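Local coordinates for protein SVS_variant_AS1 (Streptomyces sp. CWA1, PDB 6TJA) that probably cyclises geranylgeranyl diphosphate to the diterpene spiroviolene with release of diphosphate, as an engineered ancestral form of a bacterial class I terpene cyclase, at residues E34-R37 / M41-S44; V213-E218 / L277-R282; G108-A113 / H151-W156. One frame throughout, in Å; residues are numbered along the deposited sequence.

Contact 1 (E34-R37 / M41-S44); sequences EWIR and MCAS
Met-41 reaches back to Trp-35, and the close side of this turn is built round that pair. The Met-41 methyl carbon CE lies 4.1 Å from CZ3 of Trp-35, and the two side chains cross at about a right angle. CG of Met-41 stands anti to the backbone N (chi1 -176°), which carries the chain out from the loop, and a bend at chi3 turns CE to the ring. The sulfur comes obliquely: SD is 5.3 Å from the centroid of the six-membered ring, a Met-aromatic contact. In the all-helical terpene synthase fold this is the short link between helix 25-38 and helix 45-52, folded back so that the loop packs on the helix it has just left. NE1 of the indole is hydrogen-bonded to Asp-132 of helix 126-140, while Met-41 also rests on Trp-82 and Ala-85 of helix 70-91. A second, lighter apolar touch joins two buried residues, with Cys-42 SG 4.3 Å from Ile-36 CG2. The solvent side is made by Arg-37 and Ala-43, which are exposed and make no contact across the turn, and Ser-44 takes the N-cap position of the next helix, its OG bonded weakly to the backbone N of Glu-47.

Contact 2 (V213-E218 / L277-R282); sequences VRALTE and LELHDR
Leu-216 and Leu-279 join two long antiparallel helices of the class I terpene synthase bundle: helix 211-231, near whose C-terminal end a sequence resembling the family's NSE metal-binding motif begins, and helix 258-283. The short segments run at 145° to each other, with their axes 10.0 Å apart at the closest; with no hydrogen bond between the segments, the side-chain packing is apolar.

Leu-216 is the residue that projects. Its CG is anti to the carbonyl carbon (chi1 -78°), and the branched end enters between Leu-279 and His-280. There CD2 meets three atoms of these two residues: it lies 3.7 Å from CB of Leu-279, 3.6 Å from the backbone N of His-280 and 4.0 Å from CB of the same histidine. Leu-279 answers from the facing helix with its own branch, its CD2 lying 3.9 Å from CG of Leu-216, and the same methyl also reaches Ala-215, at 4.1 Å from CB. An alanine in place of Leu-216 would take away both methyls and is likely to open a gap beside Leu-279 and His-280.

Polar groups keep to other faces. Arg-214 pairs with Glu-189, and Glu-218 forms a salt bridge with Arg-112 of the second subunit, so the helix also serves the dimer interface. Thr-217 OG1 turns back to the carbonyl of Val-213 and bonds to Tyr-294 as well. On the other helix the imidazole of His-280 bonds to the next residue, ND1 donating to Asp-281 OD1 over a long but nearly straight 3.3 Å, with the acceptor almost in the ring plane.

Contact 3 (G108-A113 / H151-W156); sequences GRVQRA and HAHRAW
A single hydrogen bond, from His-153 to Gln-111, ties helix 100-115 to helix 143-169, two nearly antiparallel members of the terpene synthase bundle. ND1 of His-153 donates to OE1 of Gln-111 over 2.7 Å, the oxygen lying at the ring edge near the ring plane, while the donor is tilted 28° from the carbonyl plane. This fixes the sense of the amide: NE2 points away to bond with Glu-115 and the carbonyl of Val-150, so both ends of a buried group are satisfied.

Flat groups meet without stacking across the helices. The glutamine chain bends at chi2 (68°), which brings NE2 over one face of the Arg-154 guanidinium, 3.9 Å above the plane and near its centre, the two planes 53° apart. NH1 of Arg-154 approaches CG of Gln-111 to 3.4 Å. CZ3 of Trp-156, from the same segment as His-153, sits over one face of the His-153 ring, offset toward its rim.

Between subunits, His-151 stacks on His-151 of the second subunit, and Arg-112 NH2 bonds to the backbone O of Ser-349 there. The apolar contact within the chain is Val-110, whose CG1 also meets the imidazole edge, 4.2 Å from CE1 of His-153.

Overall arrangement
The three contacts sample one helical bundle in series along the chain. Contacts 1 and 2 lie on opposite sides of the chain's centre, their own centres 38 Å apart. Contact 3 falls closer to each: its centre is 22 Å from that of contact 1 and 26 Å from that of contact 2, with nearest atoms about 11 and 7 Å away. Contacts 1 and 3 share a neighbour, helix 70-91, which bears an aspartate-rich sequence of the kind that binds magnesium in this family. Segment 213-218 of contact 2 lies on the helix near whose end the NSE-like sequence begins; the contacts themselves are packing around the bundle rather than parts of the site. Contacts 2 and 3 also meet the dimer interface.

Contact 1 (E34-R37 / M41-S44)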
loop_
_atom_site.group_PDB
_atom_site.type_symbol
_atom_site.label_atom_id
_atom_site.label_comp_id
_atom_site.label_asym_id
_atom_site.label_seq_id
_atom_site.Cartn_x
_atom_site.Cartn_y
_atom_site.Cartn_z
ATOM N N GLU A 34 11.951 27.541 -7.116
ATOM C CA GLU A 34 13.335 27.284 -7.436
ATOM C C GLU A 34 13.658 25.813 -7.465
ATOM O O GLU A 34 14.356 25.379 -8.322
ATOM C CB GLU A 34 14.382 28.146 -6.699
ATOM C CG GLU A 34 14.261 28.361 -5.213
ATOM C CD GLU A 34 14.753 29.737 -4.723
ATOM O OE1 GLU A 34 14.799 30.714 -5.499
ATOM O OE2 GLU A 34 15.071 29.862 -3.534
ATOM N N TRP A 35 13.133 25.049 -6.532
ATOM C CA TRP A 35 13.332 23.566 -6.514
ATOM C C TRP A 35 12.866 22.956 -7.838
ATOM O O TRP A 35 13.576 22.054 -8.350
ATOM C CB TRP A 35 12.590 22.908 -5.354
ATOM C CG TRP A 35 12.645 21.413 -5.324
ATOM C CD1 TRP A 35 13.548 20.639 -4.656
ATOM C CD2 TRP A 35 11.723 20.508 -5.952
ATOM N NE1 TRP A 35 13.245 19.314 -4.826
ATOM C CE2 TRP A 35 12.132 19.204 -5.615
ATOM C CE3 TRP A 35 10.564 20.669 -6.712
ATOM C CZ2 TRP A 35 11.444 18.073 -6.045
ATOM C CZ3 TRP A 35 9.868 19.554 -7.120
ATOM C CH2 TRP A 35 10.309 18.270 -6.798
ATOM N N ILE A 36 11.702 23.402 -8.319
ATOM C CA ILE A 36 11.039 22.894 -9.554
ATOM C C ILE A 36 12.000 23.075 -10.729
ATOM O O ILE A 36 12.169 22.097 -11.469
ATOM C CB ILE A 36 9.682 23.583 -9.814
ATOM C CG1 ILE A 36 8.636 23.191 -8.771
ATOM C CG2 ILE A 36 9.178 23.285 -11.212
ATOM C CD1 ILE A 36 7.342 23.975 -8.879
ATOM N N ARG A 37 12.590 24.270 -10.884
ATOM C CA ARG A 37 13.536 24.622 -11.984
ATOM C C ARG A 37 14.776 23.711 -11.919
ATOM O O ARG A 37 15.218 23.248 -12.986
ATOM C CB ARG A 37 13.875 26.119 -11.934
ATOM C CG ARG A 37 12.641 27.001 -12.099
ATOM C CD ARG A 37 12.840 28.461 -12.485
ATOM N NE ARG A 37 11.821 28.718 -13.500
ATOM C CZ ARG A 37 10.856 29.636 -13.460
ATOM N NH1 ARG A 37 10.762 30.489 -12.450
ATOM N NH2 ARG A 37 10.000 29.703 -14.476
ATOM N N MET A 41 12.635 17.471 -13.060
ATOM C CA MET A 41 11.282 16.879 -13.195
ATOM C C MET A 41 10.654 17.334 -14.517
ATOM O O MET A 41 9.799 16.618 -15.064
ATOM C CB MET A 41 10.437 17.345 -12.008
ATOM C CG MET A 41 9.056 16.752 -11.938
ATOM S SD MET A 41 8.313 17.224 -10.368
ATOM C CE MET A 41 7.924 18.951 -10.644
ATOM N N CYS A 42 11.058 18.500 -15.012
ATOM C CA CYS A 42 10.463 19.153 -16.205
ATOM C C CYS A 42 11.444 19.094 -17.390
ATOM O O CYS A 42 12.627 19.524 -17.229
ATOM C CB CYS A 42 10.057 20.576 -15.845
ATOM S SG CYS A 42 8.784 20.630 -14.554
ATOM N N ALA A 43 10.958 18.573 -18.528
ATOM C CA ALA A 43 11.687 18.408 -19.810
ATOM C C ALA A 43 11.859 19.758 -20.532
ATOM O O ALA A 43 12.963 19.985 -21.078
ATOM C CB ALA A 43 10.956 17.410 -20.677
ATOM N N SER A 44 10.822 20.614 -20.536
ATOM C CA SER A 44 10.765 21.906 -21.279
ATOM C C SER A 44 10.292 23.062 -20.375
ATOM O O SER A 44 9.752 22.795 -19.290
ATOM C CB SER A 44 9.889 21.765 -22.502
ATOM O OG SER A 44 8.533 22.082 -22.215
#

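Contact 2 (V213-E218 / L277-R282)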
loop_
_atom_site.group_PDB
_atom_site.type_symbol
_atom_site.label_atom_id
_atom_site.label_comp_id
_atom_site.label_asym_id
_atom_site.label_seq_id
_atom_site.Cartn_x
_atom_site.Cartn_y
_atom_site.Cartn_z
ATOM N N VAL A 213 -11.294 7.422 12.993
ATOM C CA VAL A 213 -10.320 8.373 12.403
ATOM C C VAL A 213 -10.006 7.941 10.966
ATOM O O VAL A 213 -9.855 8.809 10.091
ATOM C CB VAL A 213 -9.046 8.429 13.257
ATOM C CG1 VAL A 213 -7.961 9.255 12.585
ATOM C CG2 VAL A 213 -9.358 8.971 14.632
ATOM N N ARG A 214 -9.867 6.640 10.738
ATOM C CA ARG A 214 -9.741 6.095 9.376
ATOM C C ARG A 214 -10.949 6.556 8.545
ATOM O O ARG A 214 -10.771 7.008 7.383
ATOM C CB ARG A 214 -9.604 4.578 9.516
ATOM C CG ARG A 214 -9.165 3.888 8.242
ATOM C CD ARG A 214 -7.752 4.313 7.875
ATOM N NE ARG A 214 -7.792 4.336 6.463
ATOM C CZ ARG A 214 -7.285 5.256 5.689
ATOM N NH1 ARG A 214 -6.603 6.267 6.195
ATOM N NH2 ARG A 214 -7.434 5.096 4.386
ATOM N N ALA A 215 -12.162 6.429 9.072
ATOM C CA ALA A 215 -13.391 6.811 8.332
ATOM C C ALA A 215 -13.423 8.326 8.102
ATOM O O ALA A 215 -13.819 8.757 7.008
ATOM C CB ALA A 215 -14.621 6.341 9.036
ATOM N N LEU A 216 -12.996 9.125 9.067
ATOM C CA LEU A 216 -12.981 10.609 8.889
ATOM C C LEU A 216 -11.984 10.927 7.785
ATOM O O LEU A 216 -12.252 11.813 7.002
ATOM C CB LEU A 216 -12.567 11.304 10.201
ATOM C CG LEU A 216 -13.659 11.393 11.259
ATOM C CD1 LEU A 216 -13.087 11.864 12.599
ATOM C CD2 LEU A 216 -14.782 12.330 10.818
ATOM N N THR A 217 -10.882 10.185 7.715
ATOM C CA THR A 217 -9.822 10.423 6.716
ATOM C C THR A 217 -10.379 10.066 5.323
ATOM O O THR A 217 -10.251 10.885 4.364
ATOM C CB THR A 217 -8.539 9.665 7.081
ATOM O OG1 THR A 217 -8.045 10.085 8.360
ATOM C CG2 THR A 217 -7.468 9.896 6.038
ATOM N N GLU A 218 -10.988 8.886 5.204
ATOM C CA GLU A 218 -11.601 8.447 3.932
ATOM C C GLU A 218 -12.651 9.481 3.502
ATOM O O GLU A 218 -12.662 9.848 2.328
ATOM C CB GLU A 218 -12.116 7.028 4.096
ATOM C CG GLU A 218 -11.016 5.984 4.068
ATOM C CD GLU A 218 -11.502 4.608 3.657
ATOM O OE1 GLU A 218 -12.742 4.424 3.612
ATOM O OE2 GLU A 218 -10.652 3.713 3.385
ATOM N N LEU A 277 -18.973 15.587 9.197
ATOM C CA LEU A 277 -19.166 16.566 10.231
ATOM C C LEU A 277 -19.742 15.941 11.488
ATOM O O LEU A 277 -19.339 16.265 12.572
ATOM C CB LEU A 277 -20.033 17.716 9.749
ATOM C CG LEU A 277 -19.494 18.518 8.593
ATOM C CD1 LEU A 277 -20.573 19.318 7.955
ATOM C CD2 LEU A 277 -18.309 19.356 8.954
ATOM N N GLU A 278 -20.692 15.050 11.298
ATOM C CA GLU A 278 -21.305 14.357 12.395
ATOM C C GLU A 278 -20.283 13.496 13.130
ATOM O O GLU A 278 -20.134 13.641 14.300
ATOM C CB GLU A 278 -22.550 13.597 11.950
ATOM C CG GLU A 278 -23.094 12.639 12.971
ATOM C CD GLU A 278 -24.266 11.802 12.484
ATOM O OE1 GLU A 278 -24.132 10.982 11.582
ATOM O OE2 GLU A 278 -25.346 11.948 13.028
ATOM N N LEU A 279 -19.537 12.659 12.432
ATOM C CA LEU A 279 -18.512 11.815 13.122
ATOM C C LEU A 279 -17.434 12.709 13.760
ATOM O O LEU A 279 -16.922 12.389 14.842
ATOM C CB LEU A 279 -17.919 10.840 12.111
ATOM C CG LEU A 279 -16.910 9.848 12.687
ATOM C CD1 LEU A 279 -17.435 9.168 13.946
ATOM C CD2 LEU A 279 -16.555 8.811 11.658
ATOM N N HIS A 280 -17.072 13.804 13.109
ATOM C CA HIS A 280 -16.005 14.705 13.605
ATOM C C HIS A 280 -16.422 15.228 14.986
ATOM O O HIS A 280 -15.593 15.209 15.909
ATOM C CB HIS A 280 -15.707 15.837 12.607
ATOM C CG HIS A 280 -14.799 16.863 13.195
ATOM N ND1 HIS A 280 -15.264 17.862 14.027
ATOM C CD2 HIS A 280 -13.454 16.973 13.173
ATOM C CE1 HIS A 280 -14.238 18.589 14.432
ATOM N NE2 HIS A 280 -13.113 18.042 13.947
ATOM N N ASP A 281 -17.680 15.635 15.127
ATOM C CA ASP A 281 -18.211 16.268 16.365
ATOM C C ASP A 281 -18.233 15.236 17.499
ATOM O O ASP A 281 -18.079 15.642 18.645
ATOM C CB ASP A 281 -19.546 16.970 16.073
ATOM C CG ASP A 281 -19.377 18.324 15.387
ATOM O OD1 ASP A 281 -18.226 18.696 15.081
ATOM O OD2 ASP A 281 -20.396 19.003 15.148
ATOM N N ARG A 282 -18.349 13.943 17.195
ATOM C CA ARG A 282 -18.377 12.864 18.222
ATOM C C ARG A 282 -16.942 12.548 18.662
ATOM O O ARG A 282 -16.714 12.268 19.842
ATOM C CB ARG A 282 -19.152 11.682 17.642
ATOM C CG ARG A 282 -19.073 10.405 18.457
ATOM C CD ARG A 282 -20.098 9.366 17.998
ATOM N NE ARG A 282 -19.680 8.420 16.963
ATOM C CZ ARG A 282 -18.645 7.564 17.044
ATOM N NH1 ARG A 282 -17.825 7.550 18.086
ATOM N NH2 ARG A 282 -18.412 6.724 16.051
#

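Contact 3 (G108-A113 / H151-W156)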
loop_
_atom_site.group_PDB
_atom_site.type_symbol
_atom_site.label_atom_id
_atom_site.label_comp_id
_atom_site.label_asym_id
_atom_site.label_seq_id
_atom_site.Cartn_x
_atom_site.Cartn_y
_atom_site.Cartn_z
ATOM N N GLY A 108 5.488 0.204 -9.755
ATOM C CA GLY A 108 6.397 -0.617 -8.940
ATOM C C GLY A 108 7.751 0.041 -8.805
ATOM O O GLY A 108 8.267 0.072 -7.677
ATOM N N ARG A 109 8.302 0.560 -9.899
ATOM C CA ARG A 109 9.648 1.210 -9.899
ATOM C C ARG A 109 9.579 2.494 -9.053
ATOM O O ARG A 109 10.447 2.681 -8.218
ATOM C CB ARG A 109 10.187 1.454 -11.313
ATOM C CG ARG A 109 10.573 0.187 -12.080
ATOM C CD ARG A 109 11.342 0.356 -13.391
ATOM N NE ARG A 109 10.821 1.476 -14.148
ATOM C CZ ARG A 109 9.899 1.406 -15.125
ATOM N NH1 ARG A 109 9.399 0.238 -15.514
ATOM N NH2 ARG A 109 9.491 2.522 -15.723
ATOM N N VAL A 110 8.555 3.330 -9.225
ATOM C CA VAL A 110 8.432 4.615 -8.477
ATOM C C VAL A 110 8.236 4.316 -6.980
ATOM O O VAL A 110 8.947 4.918 -6.141
ATOM C CB VAL A 110 7.301 5.474 -9.062
ATOM C CG1 VAL A 110 7.014 6.702 -8.226
ATOM C CG2 VAL A 110 7.645 5.871 -10.474
ATOM N N GLN A 111 7.319 3.408 -6.654
ATOM C CA GLN A 111 7.061 3.052 -5.247
ATOM C C GLN A 111 8.390 2.563 -4.615
ATOM O O GLN A 111 8.749 3.069 -3.552
ATOM C CB GLN A 111 5.859 2.113 -5.158
ATOM C CG GLN A 111 5.489 1.751 -3.734
ATOM C CD GLN A 111 4.943 2.880 -2.889
ATOM O OE1 GLN A 111 4.275 3.808 -3.385
ATOM N NE2 GLN A 111 5.189 2.774 -1.582
ATOM N N ARG A 112 9.150 1.699 -5.281
ATOM C CA ARG A 112 10.419 1.164 -4.732
ATOM C C ARG A 112 11.412 2.307 -4.472
ATOM O O ARG A 112 12.002 2.325 -3.384
ATOM C CB ARG A 112 11.010 0.082 -5.634
ATOM C CG ARG A 112 12.251 -0.581 -5.045
ATOM C CD ARG A 112 11.919 -1.359 -3.787
ATOM N NE ARG A 112 13.069 -1.796 -3.022
ATOM C CZ ARG A 112 13.030 -2.189 -1.751
ATOM N NH1 ARG A 112 11.881 -2.207 -1.092
ATOM N NH2 ARG A 112 14.140 -2.607 -1.154
ATOM N N ALA A 113 11.540 3.253 -5.394
ATOM C CA ALA A 113 12.403 4.456 -5.270
ATOM C C ALA A 113 12.052 5.261 -4.017
ATOM O O ALA A 113 12.984 5.821 -3.378
ATOM C CB ALA A 113 12.264 5.305 -6.508
ATOM N N HIS A 151 2.824 4.182 2.491
ATOM C CA HIS A 151 1.658 3.271 2.337
ATOM C C HIS A 151 0.505 4.018 1.644
ATOM O O HIS A 151 -0.225 3.400 0.866
ATOM C CB HIS A 151 1.261 2.704 3.709
ATOM C CG HIS A 151 2.167 1.647 4.219
ATOM N ND1 HIS A 151 2.700 0.672 3.389
ATOM C CD2 HIS A 151 2.604 1.365 5.458
ATOM C CE1 HIS A 151 3.469 -0.131 4.109
ATOM N NE2 HIS A 151 3.414 0.262 5.380
ATOM N N ALA A 152 0.317 5.292 1.954
ATOM C CA ALA A 152 -0.714 6.151 1.329
ATOM C C ALA A 152 -0.398 6.276 -0.168
ATOM O O ALA A 152 -1.352 6.195 -1.000
ATOM C CB ALA A 152 -0.774 7.513 1.998
ATOM N N HIS A 153 0.885 6.404 -0.468
ATOM C CA HIS A 153 1.426 6.512 -1.791
ATOM C C HIS A 153 1.162 5.285 -2.654
ATOM O O HIS A 153 0.769 5.411 -3.761
ATOM C CB HIS A 153 2.904 6.794 -1.691
ATOM C CG HIS A 153 3.539 7.268 -2.949
ATOM N ND1 HIS A 153 4.047 6.414 -3.890
ATOM C CD2 HIS A 153 3.838 8.510 -3.375
ATOM C CE1 HIS A 153 4.608 7.108 -4.851
ATOM N NE2 HIS A 153 4.498 8.380 -4.560
ATOM N N ARG A 154 1.384 4.104 -2.115
ATOM C CA ARG A 154 1.102 2.912 -2.850
ATOM C C ARG A 154 -0.397 2.800 -3.053
ATOM O O ARG A 154 -0.812 2.359 -4.056
ATOM C CB ARG A 154 1.645 1.636 -2.205
ATOM C CG ARG A 154 1.327 0.417 -3.056
ATOM C CD ARG A 154 2.111 -0.853 -2.852
ATOM N NE ARG A 154 2.673 -0.876 -1.559
ATOM C CZ ARG A 154 3.941 -0.951 -1.252
ATOM N NH1 ARG A 154 4.874 -1.133 -2.122
ATOM N NH2 ARG A 154 4.229 -0.918 -0.005
ATOM N N ALA A 155 -1.179 3.239 -2.089
ATOM C CA ALA A 155 -2.655 3.163 -2.190
ATOM C C ALA A 155 -3.116 4.006 -3.390
ATOM O O ALA A 155 -3.903 3.482 -4.193
ATOM C CB ALA A 155 -3.298 3.569 -0.890
ATOM N N TRP A 156 -2.555 5.220 -3.553
ATOM C CA TRP A 156 -2.879 6.131 -4.678
ATOM C C TRP A 156 -2.472 5.495 -6.017
ATOM O O TRP A 156 -3.300 5.510 -6.979
ATOM C CB TRP A 156 -2.244 7.506 -4.457
ATOM C CG TRP A 156 -1.997 8.254 -5.727
ATOM C CD1 TRP A 156 -2.933 8.734 -6.589
ATOM C CD2 TRP A 156 -0.718 8.612 -6.281
ATOM N NE1 TRP A 156 -2.332 9.325 -7.656
ATOM C CE2 TRP A 156 -0.972 9.283 -7.490
ATOM C CE3 TRP A 156 0.604 8.408 -5.889
ATOM C CZ2 TRP A 156 0.049 9.772 -8.295
ATOM C CZ3 TRP A 156 1.612 8.876 -6.694
ATOM C CH2 TRP A 156 1.331 9.521 -7.893
#